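Local coordinates for hypothetical protein SA0798 (Staphylococcus aureus subsp. aureus N315, PDB 1XG8) that is of unknown function but belongs to the DUF1462 family of the thioredoxin clan and has a thioredoxin-like architecture, at residues A[21-35]-A[81-95]. Residues are numbered along the deposited sequence; the frame is centred on the assembly and turned at random.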
# COMPACT_ATOMS: atom_id res chain seq x y z
N SER A 21 -7.76 -14.02 -7.11
CA SER A 21 -8.65 -13.97 -5.95
C SER A 21 -9.53 -12.73 -5.81
O SER A 21 -10.43 -12.69 -4.97
CB SER A 21 -7.84 -14.15 -4.67
OG SER A 21 -7.28 -15.45 -4.62
N CYS A 22 -9.28 -11.71 -6.62
CA CYS A 22 -10.09 -10.51 -6.58
C CYS A 22 -10.14 -9.94 -7.98
O CYS A 22 -9.63 -8.85 -8.27
CB CYS A 22 -9.52 -9.49 -5.59
SG CYS A 22 -7.75 -9.54 -5.38
N VAL A 23 -10.78 -10.72 -8.84
CA VAL A 23 -10.96 -10.42 -10.25
C VAL A 23 -11.64 -9.09 -10.54
O VAL A 23 -11.21 -8.36 -11.43
CB VAL A 23 -11.80 -11.54 -10.91
CG1 VAL A 23 -12.20 -11.16 -12.32
CG2 VAL A 23 -11.02 -12.85 -10.90
N ASN A 24 -12.70 -8.78 -9.81
CA ASN A 24 -13.44 -7.55 -10.05
C ASN A 24 -12.85 -6.29 -9.43
O ASN A 24 -13.20 -5.18 -9.84
CB ASN A 24 -14.89 -7.72 -9.58
CG ASN A 24 -15.62 -8.82 -10.32
OD1 ASN A 24 -15.61 -8.86 -11.55
ND2 ASN A 24 -16.25 -9.72 -9.57
N ALA A 25 -11.98 -6.45 -8.44
CA ALA A 25 -11.38 -5.31 -7.75
C ALA A 25 -10.47 -4.43 -8.60
O ALA A 25 -9.99 -4.85 -9.65
CB ALA A 25 -10.63 -5.79 -6.52
N PRO A 26 -10.24 -3.19 -8.15
CA PRO A 26 -9.38 -2.23 -8.85
C PRO A 26 -7.97 -2.78 -9.03
O PRO A 26 -7.43 -3.43 -8.14
CB PRO A 26 -9.41 -1.00 -7.94
CG PRO A 26 -10.79 -1.07 -7.36
CD PRO A 26 -10.93 -2.54 -7.02
N THR A 27 -7.38 -2.50 -10.19
CA THR A 27 -6.04 -2.97 -10.52
C THR A 27 -4.97 -2.36 -9.59
O THR A 27 -5.25 -1.44 -8.83
CB THR A 27 -5.71 -2.61 -11.97
OG1 THR A 27 -4.82 -3.59 -12.51
CG2 THR A 27 -5.04 -1.27 -12.06
N SER A 28 -3.75 -2.88 -9.67
CA SER A 28 -2.66 -2.37 -8.84
C SER A 28 -2.30 -0.94 -9.20
O SER A 28 -2.09 -0.11 -8.32
CB SER A 28 -1.42 -3.26 -8.97
OG SER A 28 -1.63 -4.54 -8.39
N LYS A 29 -2.22 -0.66 -10.50
CA LYS A 29 -1.87 0.68 -10.95
C LYS A 29 -2.98 1.69 -10.66
O LYS A 29 -2.70 2.85 -10.37
CB LYS A 29 -1.55 0.68 -12.45
CG LYS A 29 -0.28 -0.09 -12.82
CD LYS A 29 -0.03 -0.02 -14.32
CE LYS A 29 1.21 -0.80 -14.71
NZ LYS A 29 1.53 -0.66 -16.17
N ASP A 30 -4.24 1.25 -10.71
CA ASP A 30 -5.36 2.15 -10.41
C ASP A 30 -5.22 2.63 -8.97
O ASP A 30 -5.28 3.83 -8.69
CB ASP A 30 -6.71 1.43 -10.57
CG ASP A 30 -7.00 1.02 -12.01
OD1 ASP A 30 -6.63 1.77 -12.94
OD2 ASP A 30 -7.62 -0.05 -12.21
N ILE A 31 -5.07 1.66 -8.06
CA ILE A 31 -4.91 1.91 -6.63
C ILE A 31 -3.71 2.83 -6.37
O ILE A 31 -3.79 3.78 -5.59
CB ILE A 31 -4.70 0.58 -5.87
CG1 ILE A 31 -5.98 -0.26 -5.93
CG2 ILE A 31 -4.25 0.85 -4.43
CD1 ILE A 31 -7.21 0.39 -5.27
N TYR A 32 -2.61 2.54 -7.04
CA TYR A 32 -1.41 3.34 -6.88
C TYR A 32 -1.65 4.78 -7.33
O TYR A 32 -1.17 5.72 -6.72
CB TYR A 32 -0.27 2.70 -7.68
CG TYR A 32 1.05 3.44 -7.60
CD1 TYR A 32 1.38 4.41 -8.54
CD2 TYR A 32 1.98 3.13 -6.60
CE1 TYR A 32 2.62 5.06 -8.50
CE2 TYR A 32 3.22 3.77 -6.55
CZ TYR A 32 3.53 4.73 -7.51
OH TYR A 32 4.78 5.31 -7.53
N ASP A 33 -2.41 4.95 -8.40
CA ASP A 33 -2.70 6.30 -8.88
C ASP A 33 -3.75 6.99 -8.03
O ASP A 33 -3.76 8.21 -7.92
CB ASP A 33 -3.18 6.25 -10.32
CG ASP A 33 -2.07 5.94 -11.29
OD1 ASP A 33 -2.38 5.64 -12.46
OD2 ASP A 33 -0.89 6.02 -10.87
N TRP A 34 -4.64 6.19 -7.45
CA TRP A 34 -5.73 6.70 -6.61
C TRP A 34 -5.22 7.12 -5.24
O TRP A 34 -5.58 8.17 -4.72
CB TRP A 34 -6.76 5.60 -6.47
CG TRP A 34 -7.69 5.74 -5.33
CD1 TRP A 34 -8.81 6.51 -5.27
CD2 TRP A 34 -7.65 4.99 -4.11
NE1 TRP A 34 -9.48 6.28 -4.10
CE2 TRP A 34 -8.80 5.35 -3.37
CE3 TRP A 34 -6.77 4.05 -3.57
CZ2 TRP A 34 -9.08 4.80 -2.11
CZ3 TRP A 34 -7.05 3.49 -2.32
CH2 TRP A 34 -8.20 3.87 -1.61
N LEU A 35 -4.37 6.28 -4.68
CA LEU A 35 -3.79 6.49 -3.36
C LEU A 35 -3.08 7.85 -3.22
O LEU A 35 -3.24 8.55 -2.22
CB LEU A 35 -2.82 5.35 -3.07
CG LEU A 35 -2.47 4.97 -1.64
CD1 LEU A 35 -3.73 4.69 -0.83
CD2 LEU A 35 -1.58 3.75 -1.70
N PRO A 81 -3.60 -5.69 -5.51
CA PRO A 81 -2.66 -4.77 -4.86
C PRO A 81 -2.49 -4.94 -3.36
O PRO A 81 -3.44 -5.24 -2.65
CB PRO A 81 -3.22 -3.40 -5.21
CG PRO A 81 -4.70 -3.66 -5.31
CD PRO A 81 -4.72 -4.95 -6.11
N LEU A 82 -1.25 -4.77 -2.89
CA LEU A 82 -0.95 -4.83 -1.47
C LEU A 82 -0.38 -3.46 -1.13
O LEU A 82 0.52 -2.97 -1.82
CB LEU A 82 0.09 -5.92 -1.16
CG LEU A 82 0.65 -5.93 0.27
CD1 LEU A 82 -0.40 -6.39 1.26
CD2 LEU A 82 1.85 -6.87 0.33
N ILE A 83 -0.92 -2.84 -0.10
CA ILE A 83 -0.46 -1.53 0.32
C ILE A 83 0.28 -1.63 1.65
O ILE A 83 -0.19 -2.30 2.57
CB ILE A 83 -1.64 -0.54 0.52
CG1 ILE A 83 -2.44 -0.39 -0.77
CG2 ILE A 83 -1.10 0.82 0.97
CD1 ILE A 83 -3.43 0.76 -0.78
N THR A 84 1.44 -0.99 1.73
CA THR A 84 2.19 -0.97 2.99
C THR A 84 2.68 0.45 3.19
O THR A 84 2.97 1.16 2.23
CB THR A 84 3.42 -1.92 3.02
OG1 THR A 84 4.37 -1.50 2.03
CG2 THR A 84 3.02 -3.36 2.78
N MET A 85 2.75 0.88 4.45
CA MET A 85 3.24 2.22 4.77
C MET A 85 4.31 2.06 5.83
O MET A 85 4.04 1.61 6.95
CB MET A 85 2.13 3.12 5.30
CG MET A 85 2.64 4.52 5.67
SD MET A 85 1.34 5.68 6.15
CE MET A 85 0.95 5.08 7.78
N ASN A 86 5.54 2.42 5.47
CA ASN A 86 6.67 2.29 6.36
C ASN A 86 6.89 0.82 6.67
O ASN A 86 7.22 0.44 7.80
CB ASN A 86 6.43 3.11 7.63
CG ASN A 86 6.49 4.62 7.37
OD1 ASN A 86 5.85 5.41 8.06
ND2 ASN A 86 7.27 5.01 6.37
N ASP A 87 6.69 -0.02 5.65
CA ASP A 87 6.85 -1.47 5.75
C ASP A 87 5.83 -2.20 6.60
O ASP A 87 6.01 -3.38 6.90
CB ASP A 87 8.24 -1.82 6.26
CG ASP A 87 9.31 -1.65 5.21
OD1 ASP A 87 9.20 -2.29 4.14
OD2 ASP A 87 10.25 -0.87 5.44
N GLU A 88 4.76 -1.52 6.98
CA GLU A 88 3.72 -2.14 7.79
C GLU A 88 2.54 -2.49 6.89
O GLU A 88 2.18 -1.71 6.00
CB GLU A 88 3.26 -1.19 8.89
CG GLU A 88 4.38 -0.67 9.77
CD GLU A 88 3.89 0.33 10.80
OE1 GLU A 88 3.30 1.36 10.41
OE2 GLU A 88 4.10 0.08 12.01
N TYR A 89 1.93 -3.66 7.12
CA TYR A 89 0.79 -4.09 6.33
C TYR A 89 -0.41 -3.18 6.57
O TYR A 89 -0.78 -2.93 7.71
CB TYR A 89 0.39 -5.52 6.69
CG TYR A 89 -0.97 -5.92 6.15
CD1 TYR A 89 -1.18 -6.14 4.79
CD2 TYR A 89 -2.07 -6.04 7.01
CE1 TYR A 89 -2.44 -6.47 4.29
CE2 TYR A 89 -3.33 -6.37 6.53
CZ TYR A 89 -3.51 -6.58 5.17
OH TYR A 89 -4.75 -6.90 4.71
N VAL A 90 -1.01 -2.71 5.48
CA VAL A 90 -2.18 -1.85 5.57
C VAL A 90 -3.40 -2.50 4.94
O VAL A 90 -4.42 -2.69 5.60
CB VAL A 90 -1.91 -0.48 4.91
CG1 VAL A 90 -3.19 0.33 4.87
CG2 VAL A 90 -0.84 0.27 5.68
N ALA A 91 -3.30 -2.87 3.66
CA ALA A 91 -4.42 -3.50 2.94
C ALA A 91 -3.97 -4.30 1.72
O ALA A 91 -2.98 -3.96 1.07
CB ALA A 91 -5.42 -2.41 2.51
N ASP A 92 -4.70 -5.37 1.40
CA ASP A 92 -4.38 -6.21 0.25
C ASP A 92 -5.61 -6.69 -0.51
O ASP A 92 -6.61 -7.06 0.10
CB ASP A 92 -3.52 -7.42 0.68
CG ASP A 92 -4.30 -8.44 1.52
OD1 ASP A 92 -4.84 -8.05 2.57
OD2 ASP A 92 -4.36 -9.63 1.14
N GLY A 93 -5.54 -6.70 -1.84
CA GLY A 93 -6.65 -7.17 -2.65
C GLY A 93 -7.80 -6.20 -2.75
O GLY A 93 -7.69 -5.17 -3.40
N TYR A 94 -8.92 -6.55 -2.13
CA TYR A 94 -10.07 -5.67 -2.12
C TYR A 94 -9.68 -4.62 -1.07
O TYR A 94 -9.37 -4.95 0.07
CB TYR A 94 -11.33 -6.45 -1.70
CG TYR A 94 -11.87 -7.36 -2.78
CD1 TYR A 94 -12.34 -6.84 -3.98
CD2 TYR A 94 -11.90 -8.75 -2.61
CE1 TYR A 94 -12.82 -7.66 -4.99
CE2 TYR A 94 -12.38 -9.59 -3.62
CZ TYR A 94 -12.84 -9.03 -4.81
OH TYR A 94 -13.32 -9.83 -5.84
N ILE A 95 -9.68 -3.35 -1.46
CA ILE A 95 -9.26 -2.30 -0.54
C ILE A 95 -10.28 -1.19 -0.35
O ILE A 95 -10.78 -0.62 -1.31
CB ILE A 95 -7.92 -1.69 -1.03
CG1 ILE A 95 -6.84 -2.77 -1.03
CG2 ILE A 95 -7.51 -0.51 -0.15
CD1 ILE A 95 -5.64 -2.41 -1.84
O HOH W 1 -8.30 -3.22 -5.34
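Cys22 lays its CB over one face of the Tyr94 ring, displaced toward the CZ–CE2 edge of the ring, beside the hydroxyl, with CB 3.4 Å from Tyr94 CZ. This is a CH-pi contact, the CB lying 20° off the ring normal. The cysteine chi1 of 31° is far from a staggered value and sets SG beyond CB, still above the ring but 5.0 Å from its centroid, a distant sulfur-aromatic contact; SG also packs on Gly93 CA at 3.8 Å. Ala25 CB meets the CD1–CE1 side of the same ring obliquely, and a water bridges the two loops by donating to both Pro26 O and Gly93 O. Next comes Pro81, which follows a cis peptide bond. Its ring packs against the first turn of helix 28-42: CD faces Pro26 O, CB lies near Ser28, and CG touches Ile31 CG1 at 3.7 Å, the two side chains crossing nearly perpendicularly. Ile31 CG2, anti to the backbone N, points instead to Ile83 CD1. Ile83 CD1 also meets Leu35 CD2 tip to tip at 3.6 Å, and Leu35 continues onto Val10 of the neighbouring strand 8-14. Helix 28-42 thus packs on the mixed sheet through an apolar row. A helix starting beside a cis-proline that leads into an antiparallel strand is characteristic of the thioredoxin fold; Cys22, ahead of this helix, probably corresponds to the region where thioredoxins carry their redox cysteines, but no such role is established for this protein.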